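Local coordinates for protein dihydropyrimidinase (Dictyostelium discoideum, PDB 2FTW) that catalyses the reversible, zinc-dependent hydrolytic ring opening of 5,6-dihydrouracil and 5,6-dihydrothymine, the second step of reductive pyrimidine degradation, at residues Asn408-Ile413 with Lys431-Ala436; Ile402-Pro407 with Thr438-Gly443. All blocks are in the same frame, centred on the assembly; numbering follows the deposited sequence. Where two conformers were deposited one is given.

Contact 1. Residues Asn408-Ile413 with Lys431-Ala436; sequences NQSKTI and KVTGIA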
loop_
_atom_site.group_PDB
_atom_site.type_symbol
_atom_site.label_atom_id
_atom_site.label_comp_id
_atom_site.label_asym_id
_atom_site.label_seq_id
_atom_site.Cartn_x
_atom_site.Cartn_y
_atom_site.Cartn_z
ATOM N N ASN A 408 -3.468 -14.476 -34.883
ATOM C CA ASN A 408 -3.371 -15.920 -34.923
ATOM C C ASN A 408 -2.144 -16.452 -35.640
ATOM O O ASN A 408 -1.904 -17.652 -35.602
ATOM C CB ASN A 408 -4.638 -16.494 -35.561
ATOM C CG ASN A 408 -5.873 -16.240 -34.713
ATOM O OD1 ASN A 408 -5.887 -16.547 -33.516
ATOM N ND2 ASN A 408 -6.905 -15.651 -35.316
ATOM N N GLN A 409 -1.362 -15.590 -36.286
ATOM C CA GLN A 409 -0.123 -16.043 -36.907
ATOM C C GLN A 409 1.003 -16.072 -35.882
ATOM O O GLN A 409 1.197 -15.122 -35.115
ATOM C CB GLN A 409 0.264 -15.180 -38.105
ATOM C CG GLN A 409 1.436 -15.755 -38.918
ATOM C CD GLN A 409 1.196 -15.720 -40.418
ATOM O OE1 GLN A 409 0.187 -16.224 -40.901
ATOM N NE2 GLN A 409 2.129 -15.134 -41.163
ATOM N N SER A 410 1.739 -17.180 -35.874
ATOM C CA SER A 410 2.856 -17.350 -34.967
ATOM C C SER A 410 4.179 -17.080 -35.649
ATOM O O SER A 410 4.304 -17.110 -36.890
ATOM C CB SER A 410 2.863 -18.748 -34.362
ATOM O OG SER A 410 1.915 -18.820 -33.314
ATOM N N LYS A 411 5.169 -16.820 -34.809
ATOM C CA LYS A 411 6.528 -16.586 -35.250
ATOM C C LYS A 411 7.439 -16.792 -34.055
ATOM O O LYS A 411 7.060 -16.488 -32.928
ATOM C CB LYS A 411 6.666 -15.162 -35.791
ATOM C CG LYS A 411 8.100 -14.716 -36.005
ATOM C CD LYS A 411 8.179 -13.349 -36.654
ATOM C CE LYS A 411 8.212 -12.204 -35.651
ATOM N NZ LYS A 411 8.573 -10.920 -36.349
ATOM N N THR A 412 8.627 -17.337 -34.307
ATOM C CA THR A 412 9.719 -17.305 -33.341
ATOM C C THR A 412 10.659 -16.209 -33.800
ATOM O O THR A 412 11.042 -16.165 -34.967
ATOM C CB THR A 412 10.483 -18.644 -33.269
ATOM O OG1 THR A 412 9.586 -19.683 -32.871
ATOM C CG2 THR A 412 11.609 -18.566 -32.275
ATOM N N ILE A 413 11.007 -15.312 -32.880
ATOM C CA ILE A 413 11.889 -14.187 -33.186
ATOM C C ILE A 413 13.344 -14.656 -33.215
ATOM O O ILE A 413 13.762 -15.425 -32.356
ATOM C CB ILE A 413 11.704 -13.047 -32.160
ATOM C CG1 ILE A 413 10.288 -12.471 -32.293
ATOM C CG2 ILE A 413 12.748 -11.956 -32.363
ATOM C CD1 ILE A 413 9.866 -11.597 -31.148
ATOM N N LYS A 431 8.678 -17.236 -28.794
ATOM C CA LYS A 431 7.552 -17.496 -29.671
ATOM C C LYS A 431 6.441 -16.515 -29.344
ATOM O O LYS A 431 6.035 -16.370 -28.187
ATOM C CB LYS A 431 7.031 -18.928 -29.561
ATOM C CG LYS A 431 6.116 -19.292 -30.744
ATOM C CD LYS A 431 5.250 -20.515 -30.487
ATOM C CE LYS A 431 4.464 -20.876 -31.733
ATOM N NZ LYS A 431 3.646 -22.098 -31.544
ATOM N N VAL A 432 5.976 -15.838 -30.383
ATOM C CA VAL A 432 4.894 -14.880 -30.274
ATOM C C VAL A 432 3.779 -15.340 -31.187
ATOM O O VAL A 432 4.033 -15.964 -32.211
ATOM C CB VAL A 432 5.341 -13.444 -30.669
ATOM C CG1 VAL A 432 6.354 -12.926 -29.700
ATOM C CG2 VAL A 432 5.884 -13.378 -32.087
ATOM N N THR A 433 2.546 -15.048 -30.800
ATOM C CA THR A 433 1.379 -15.313 -31.637
ATOM C C THR A 433 0.572 -14.026 -31.736
ATOM O O THR A 433 0.039 -13.560 -30.743
ATOM C CB THR A 433 0.528 -16.456 -31.040
ATOM O OG1 THR A 433 1.336 -17.635 -30.915
ATOM C CG2 THR A 433 -0.673 -16.767 -31.919
ATOM N N GLY A 434 0.494 -13.469 -32.942
ATOM C CA GLY A 434 0.004 -12.104 -33.167
ATOM C C GLY A 434 1.107 -11.226 -33.734
ATOM O O GLY A 434 1.968 -10.770 -33.003
ATOM N N ILE A 435 1.106 -11.013 -35.048
ATOM C CA ILE A 435 2.132 -10.190 -35.688
ATOM C C ILE A 435 1.560 -9.274 -36.745
ATOM O O ILE A 435 0.473 -9.508 -37.262
ATOM C CB ILE A 435 3.245 -11.044 -36.343
ATOM C CG1 ILE A 435 2.691 -11.844 -37.522
ATOM C CG2 ILE A 435 3.916 -11.939 -35.301
ATOM C CD1 ILE A 435 3.683 -12.799 -38.143
ATOM N N ALA A 436 2.332 -8.249 -37.084
ATOM C CA ALA A 436 2.021 -7.365 -38.208
ATOM C C ALA A 436 2.296 -8.099 -39.522
ATOM O O ALA A 436 3.403 -8.530 -39.753
ATOM C CB ALA A 436 2.865 -6.107 -38.127
#

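Contact 2. Residues Ile402-Pro407 with Thr438-Gly443; sequences IVIWDP and TTIVAG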
loop_
_atom_site.group_PDB
_atom_site.type_symbol
_atom_site.label_atom_id
_atom_site.label_comp_id
_atom_site.label_asym_id
_atom_site.label_seq_id
_atom_site.Cartn_x
_atom_site.Cartn_y
_atom_site.Cartn_z
ATOM N N ILE A 402 -1.656 2.518 -41.082
ATOM C CA ILE A 402 -2.454 1.416 -40.551
ATOM C C ILE A 402 -1.693 0.082 -40.582
ATOM O O ILE A 402 -0.971 -0.205 -41.533
ATOM C CB ILE A 402 -3.781 1.288 -41.329
ATOM C CG1 ILE A 402 -4.515 2.646 -41.296
ATOM C CG2 ILE A 402 -4.644 0.147 -40.763
ATOM C CD1 ILE A 402 -5.930 2.665 -41.859
ATOM N N VAL A 403 -1.883 -0.723 -39.541
ATOM C CA VAL A 403 -1.281 -2.050 -39.460
ATOM C C VAL A 403 -2.346 -3.127 -39.539
ATOM O O VAL A 403 -3.293 -3.132 -38.752
ATOM C CB VAL A 403 -0.504 -2.234 -38.152
ATOM C CG1 VAL A 403 0.222 -3.585 -38.118
ATOM C CG2 VAL A 403 0.485 -1.149 -38.019
ATOM N N ILE A 404 -2.177 -4.041 -40.492
ATOM C CA ILE A 404 -2.979 -5.245 -40.562
ATOM C C ILE A 404 -2.324 -6.305 -39.685
ATOM O O ILE A 404 -1.267 -6.848 -40.006
ATOM C CB ILE A 404 -3.158 -5.728 -42.002
ATOM C CG1 ILE A 404 -3.839 -4.619 -42.811
ATOM C CG2 ILE A 404 -4.016 -6.977 -42.029
ATOM C CD1 ILE A 404 -3.933 -4.886 -44.275
ATOM N N TRP A 405 -2.984 -6.582 -38.572
ATOM C CA TRP A 405 -2.466 -7.414 -37.512
ATOM C C TRP A 405 -3.128 -8.786 -37.583
ATOM O O TRP A 405 -4.343 -8.870 -37.715
ATOM C CB TRP A 405 -2.818 -6.753 -36.171
ATOM C CG TRP A 405 -2.106 -7.370 -35.035
ATOM C CD1 TRP A 405 -2.570 -8.353 -34.211
ATOM C CD2 TRP A 405 -0.781 -7.084 -34.619
ATOM N NE1 TRP A 405 -1.611 -8.696 -33.295
ATOM C CE2 TRP A 405 -0.496 -7.933 -33.525
ATOM C CE3 TRP A 405 0.205 -6.193 -35.063
ATOM C CZ2 TRP A 405 0.725 -7.904 -32.858
ATOM C CZ3 TRP A 405 1.424 -6.164 -34.393
ATOM C CH2 TRP A 405 1.672 -7.027 -33.311
ATOM N N ASP A 406 -2.345 -9.864 -37.509
ATOM C CA ASP A 406 -2.935 -11.206 -37.464
ATOM C C ASP A 406 -2.748 -11.789 -36.087
ATOM O O ASP A 406 -1.657 -12.254 -35.768
ATOM C CB ASP A 406 -2.340 -12.142 -38.530
ATOM C CG ASP A 406 -3.137 -13.442 -38.686
ATOM O OD1 ASP A 406 -3.892 -13.825 -37.767
ATOM O OD2 ASP A 406 -3.011 -14.087 -39.732
ATOM N N PRO A 407 -3.819 -11.795 -35.262
ATOM C CA PRO A 407 -3.692 -12.265 -33.876
ATOM C C PRO A 407 -3.415 -13.771 -33.750
ATOM O O PRO A 407 -3.145 -14.258 -32.647
ATOM C CB PRO A 407 -5.053 -11.909 -33.259
ATOM C CG PRO A 407 -5.985 -11.887 -34.411
ATOM C CD PRO A 407 -5.200 -11.379 -35.576
ATOM N N THR A 438 0.816 -6.804 -42.642
ATOM C CA THR A 438 0.939 -5.694 -43.584
ATOM C C THR A 438 0.981 -4.361 -42.823
ATOM O O THR A 438 0.199 -4.143 -41.907
ATOM C CB THR A 438 -0.222 -5.673 -44.600
ATOM O OG1 THR A 438 -0.353 -6.964 -45.209
ATOM C CG2 THR A 438 0.004 -4.641 -45.670
ATOM N N THR A 439 1.922 -3.500 -43.195
ATOM C CA THR A 439 2.011 -2.151 -42.651
ATOM C C THR A 439 1.792 -1.168 -43.804
ATOM O O THR A 439 2.220 -1.403 -44.938
ATOM C CB THR A 439 3.374 -1.912 -41.967
ATOM O OG1 THR A 439 3.651 -2.994 -41.068
ATOM C CG2 THR A 439 3.399 -0.588 -41.194
ATOM N N ILE A 440 1.078 -0.094 -43.508
ATOM C CA ILE A 440 0.726 0.924 -44.480
ATOM C C ILE A 440 1.078 2.284 -43.890
ATOM O O ILE A 440 0.612 2.628 -42.801
ATOM C CB ILE A 440 -0.790 0.859 -44.830
ATOM C CG1 ILE A 440 -1.121 -0.475 -45.512
ATOM C CG2 ILE A 440 -1.200 2.025 -45.723
ATOM C CD1 ILE A 440 -2.585 -0.838 -45.497
ATOM N N VAL A 441 1.925 3.031 -44.593
ATOM C CA VAL A 441 2.305 4.388 -44.201
ATOM C C VAL A 441 1.857 5.343 -45.303
ATOM O O VAL A 441 2.191 5.147 -46.469
ATOM C CB VAL A 441 3.840 4.497 -43.989
ATOM C CG1 VAL A 441 4.277 5.947 -43.729
ATOM C CG2 VAL A 441 4.296 3.566 -42.868
ATOM N N ALA A 442 1.092 6.366 -44.921
ATOM C CA ALA A 442 0.572 7.383 -45.836
ATOM C C ALA A 442 -0.113 6.770 -47.048
ATOM O O ALA A 442 0.122 7.188 -48.177
ATOM C CB ALA A 442 1.670 8.344 -46.267
ATOM N N GLY A 443 -0.961 5.775 -46.789
ATOM C CA GLY A 443 -1.713 5.080 -47.823
ATOM C C GLY A 443 -0.917 4.150 -48.724
ATOM O O GLY A 443 -1.458 3.649 -49.694
#

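Contact 1. Residues Asn408-Ile413 with Lys431-Ala436
Strand 409-412 pairs antiparallel with the start of strand 431-441: Lys411 and Val432 form the hydrogen-bonded pair, with Ser410-Thr433 and Thr412-Lys431 as non-hydrogen-bonded pairs on either side. Lys411 N donates to Val432 O at 3.0 Å, and Val432 N returns a straighter bond to Lys411 O at 2.8 Å. A further bond, Gly434 N to Gln409 O (2.8 Å), extends the pairing to where the second strand turns its corner at Thr433. Past that corner the short axes of 409-412 and 434-436 run 85° apart. Gly434, just beyond it, has a positive phi, a backbone shape that calls for glycine and is consistent with the sharp change of direction.

On the face of Ser410, Thr433 and Lys431, the two hydroxyls are hydrogen-bonded, Ser410 OG to Thr433 OG1 at 2.7 Å. Both oxygens stand anti to their own carbonyl carbons (chi1 -79° and -58°), which brings them together above that face of the sheet. The extended Lys431 chain reaches over to Ser410, its CE 3.6 Å from Ser410 OG. Lys411 and Val432 point to the other face, where Val432 CG1 meets the tip of Ile413, CD1, at 4.0 Å, the two side chains crossing at about a right angle. Beyond the corner Ile435 CD1 approaches Gln409 CG, a tentative contact because Gln409 has two conformers.

Helix 354-363 receives the Val432 face of this bent antiparallel pair: Ile413 rests on Ile357, while Val432 touches Ser356 and Glu360. Its polar groups also bind the corner, Glu360 accepting from Thr433 N and Ser356 bonding to Gly434 O. Ile435 then pairs with Asp406, carrying the chain into the sheet beside strand 402-406.

Contact 2. Residues Ile402-Pro407 with Thr438-Gly443
Ile402 N bonds Ile440 O at 2.8 Å, and Ile440 N answers to Ile402 O at the same length, closing the hydrogen-bonded pair at one end of this antiparallel pairing. Next comes the non-hydrogen-bonded pair Val403-Thr439, then Ile404-Thr438, whose two bonds are unequal: Ile404 N to Thr438 O is 2.8 Å, whereas Thr438 N to Ile404 O is weak at 3.4 Å. The short strand axes run 172° apart, so the strands are almost exactly antiparallel.

Ile402, Ile404, Thr438 and Ile440 share one face. The Ile404 and Thr438 side chains run abreast off it, with Ile404 CD1 3.8 Å from Thr438 CB. With CG1 of both isoleucines anti to its carbonyl carbon (chi1 -59° and -64°), Ile404 CD1 and Ile440 CD1 lie 4.4 Å apart, a loose contact. Val403 and Thr439 occupy the other face, where Val403 CG2 and Thr439 CG2 stay 4.3 Å apart, and the Thr439 hydroxyl bonds to Val90 O.

Strand 402-406 also bonds to strand 57-64 through Val403 with Leu59, and Thr439 bonds to Val446 of strand 444-448. These inner strands probably belong to the beta-sandwich portion of the enzyme, apart from the zinc site of the (beta-alpha)8 barrel. Across the contact itself, polarity is confined to the backbone: main-chain bonds set the register, while the side chains meet through aliphatic carbons.

Both contacts use strand 431-441, contact 1 its beginning and contact 2 its end, and contact 1 is nested in the chain loop that contact 2 closes. Their centres lie about 15 Å apart. The chain turns at Pro407-Asn408 as it passes from one contact to the other, and strand 431-441 bends at Thr433 within contact 1. Contact 2 is buried, and its touching side chains are mostly aliphatic. Contact 1 is only partly buried, with Lys431 and the paired hydroxyls on one face, and Val432 with Lys411 on the face that meets a helix. Both lie away from the zinc ions, and no other subunit touches either.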